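Local coordinates for protein alkylhalidase CmlS (Streptomyces venezuelae, PDB 3I3L) that acts as a flavin-dependent halogenase of chloramphenicol biosynthesis, with its FAD covalently attached to the protein, at residues Phe231-Val236 with Leu273-Lys278. Sequence-based numbering, arbitrary orientation.
Sequences FEDGWV and LAKCAK
K275 forms a salt bridge with E232, NZ to OE1 at 3.4 Å; as a hydrogen bond it is weak. The lysine chain bends at chi3 (84°) and again at chi4, which folds the ammonium back toward its own backbone. There it donates to a water 3.1 Å from NZ. The same water accepts from E232 N and donates to K275 O, tying the two backbones together. D233 OD2 is 4.8 Å from K275 NZ, so its charge probably adds only a longer-range attraction. The rest of the contact is apolar. F231 sets its CB 4.0 Å from C276 CB, and its ring atom CD1 lies near K275 CB. One face of that ring lies against G234 N, within the type I turn F231-G234. With SG anti to the backbone N (chi1 180°), C276 turns its sulfur to V236 CG2, at 3.9 Å. The other V236 methyl, CG1, touches L273 CD1 at 4.0 Å, the two side chains crossing near a right angle. The contact joins the hairpin turn between strands 226-231 and 234-240 to the link between helices 265-273 and 277-283, with C276 as N-cap of the latter. L273 also packs on V248 and L250 of strand 245-253, the next strand of the sheet.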
# COMPACT_ATOMS: atom_id res chain seq x y z
N PHE A 231 -5.48 -2.15 22.08
CA PHE A 231 -5.50 -2.51 23.52
C PHE A 231 -4.05 -2.41 24.04
O PHE A 231 -3.13 -1.96 23.30
CB PHE A 231 -6.10 -3.91 23.72
CG PHE A 231 -5.20 -5.05 23.23
CD1 PHE A 231 -4.59 -5.91 24.14
CD2 PHE A 231 -5.05 -5.33 21.85
CE1 PHE A 231 -3.80 -6.98 23.69
CE2 PHE A 231 -4.26 -6.40 21.38
CZ PHE A 231 -3.61 -7.20 22.31
N GLU A 232 -3.81 -2.86 25.28
CA GLU A 232 -2.53 -2.66 25.95
C GLU A 232 -1.32 -3.13 25.19
O GLU A 232 -0.31 -2.45 25.23
CB GLU A 232 -2.51 -3.39 27.35
CG GLU A 232 -1.03 -3.40 27.95
CD GLU A 232 -0.91 -3.95 29.40
OE1 GLU A 232 -1.23 -5.15 29.65
OE2 GLU A 232 -0.48 -3.17 30.30
N ASP A 233 -1.40 -4.33 24.61
CA ASP A 233 -0.26 -5.01 24.03
C ASP A 233 -0.27 -4.96 22.49
O ASP A 233 0.46 -5.75 21.83
CB ASP A 233 -0.19 -6.51 24.46
CG ASP A 233 0.02 -6.70 25.95
OD1 ASP A 233 0.90 -6.02 26.53
OD2 ASP A 233 -0.69 -7.57 26.51
N GLY A 234 -1.06 -4.07 21.91
CA GLY A 234 -1.12 -3.97 20.41
C GLY A 234 -2.54 -3.71 19.85
O GLY A 234 -3.24 -2.86 20.39
N TRP A 235 -2.91 -4.35 18.73
CA TRP A 235 -4.21 -4.11 18.16
C TRP A 235 -4.87 -5.37 17.69
O TRP A 235 -4.17 -6.37 17.44
CB TRP A 235 -4.21 -2.98 17.08
CG TRP A 235 -3.21 -3.13 15.95
CD1 TRP A 235 -1.90 -2.70 15.94
CD2 TRP A 235 -3.45 -3.75 14.66
NE1 TRP A 235 -1.32 -3.06 14.75
CE2 TRP A 235 -2.25 -3.66 13.94
CE3 TRP A 235 -4.58 -4.30 14.05
CZ2 TRP A 235 -2.12 -4.16 12.61
CZ3 TRP A 235 -4.46 -4.81 12.73
CH2 TRP A 235 -3.24 -4.74 12.03
N VAL A 236 -6.21 -5.33 17.58
CA VAL A 236 -7.01 -6.46 17.11
C VAL A 236 -7.67 -6.15 15.76
O VAL A 236 -8.25 -5.06 15.62
CB VAL A 236 -8.17 -6.74 18.12
CG1 VAL A 236 -9.14 -7.81 17.61
CG2 VAL A 236 -7.61 -7.10 19.50
N LEU A 273 -7.13 -11.82 23.84
CA LEU A 273 -8.27 -11.21 23.17
C LEU A 273 -9.27 -10.65 24.20
O LEU A 273 -9.96 -9.68 23.94
CB LEU A 273 -8.98 -12.21 22.25
CG LEU A 273 -10.11 -11.73 21.35
CD1 LEU A 273 -9.70 -10.52 20.52
CD2 LEU A 273 -10.53 -12.91 20.43
N ALA A 274 -9.32 -11.27 25.37
CA ALA A 274 -10.23 -10.88 26.45
C ALA A 274 -9.79 -9.52 27.05
O ALA A 274 -10.56 -8.85 27.71
CB ALA A 274 -10.24 -11.97 27.50
N LYS A 275 -8.56 -9.11 26.80
CA LYS A 275 -8.11 -7.81 27.29
C LYS A 275 -8.64 -6.63 26.48
O LYS A 275 -8.45 -5.49 26.89
CB LYS A 275 -6.59 -7.75 27.30
CG LYS A 275 -5.92 -8.66 28.32
CD LYS A 275 -4.38 -8.51 28.29
CE LYS A 275 -3.82 -7.27 29.17
NZ LYS A 275 -4.45 -5.85 28.97
N CYS A 276 -9.25 -6.91 25.31
CA CYS A 276 -9.69 -5.85 24.38
C CYS A 276 -11.20 -5.73 24.47
O CYS A 276 -11.95 -6.42 23.77
CB CYS A 276 -9.26 -6.16 22.93
SG CYS A 276 -9.80 -4.87 21.75
N ALA A 277 -11.64 -4.83 25.36
CA ALA A 277 -13.06 -4.74 25.70
C ALA A 277 -13.95 -4.46 24.47
O ALA A 277 -14.91 -5.19 24.23
CB ALA A 277 -13.27 -3.67 26.86
N LYS A 278 -13.65 -3.42 23.67
CA LYS A 278 -14.51 -3.11 22.51
C LYS A 278 -14.61 -4.34 21.58
O LYS A 278 -15.68 -4.61 20.99
CB LYS A 278 -14.03 -1.87 21.76
CG LYS A 278 -14.23 -0.45 22.54
CD LYS A 278 -12.97 0.55 22.30
CE LYS A 278 -11.70 0.30 23.25
NZ LYS A 278 -11.56 -1.20 23.90
O HOH W 1 -5.87 -4.28 26.72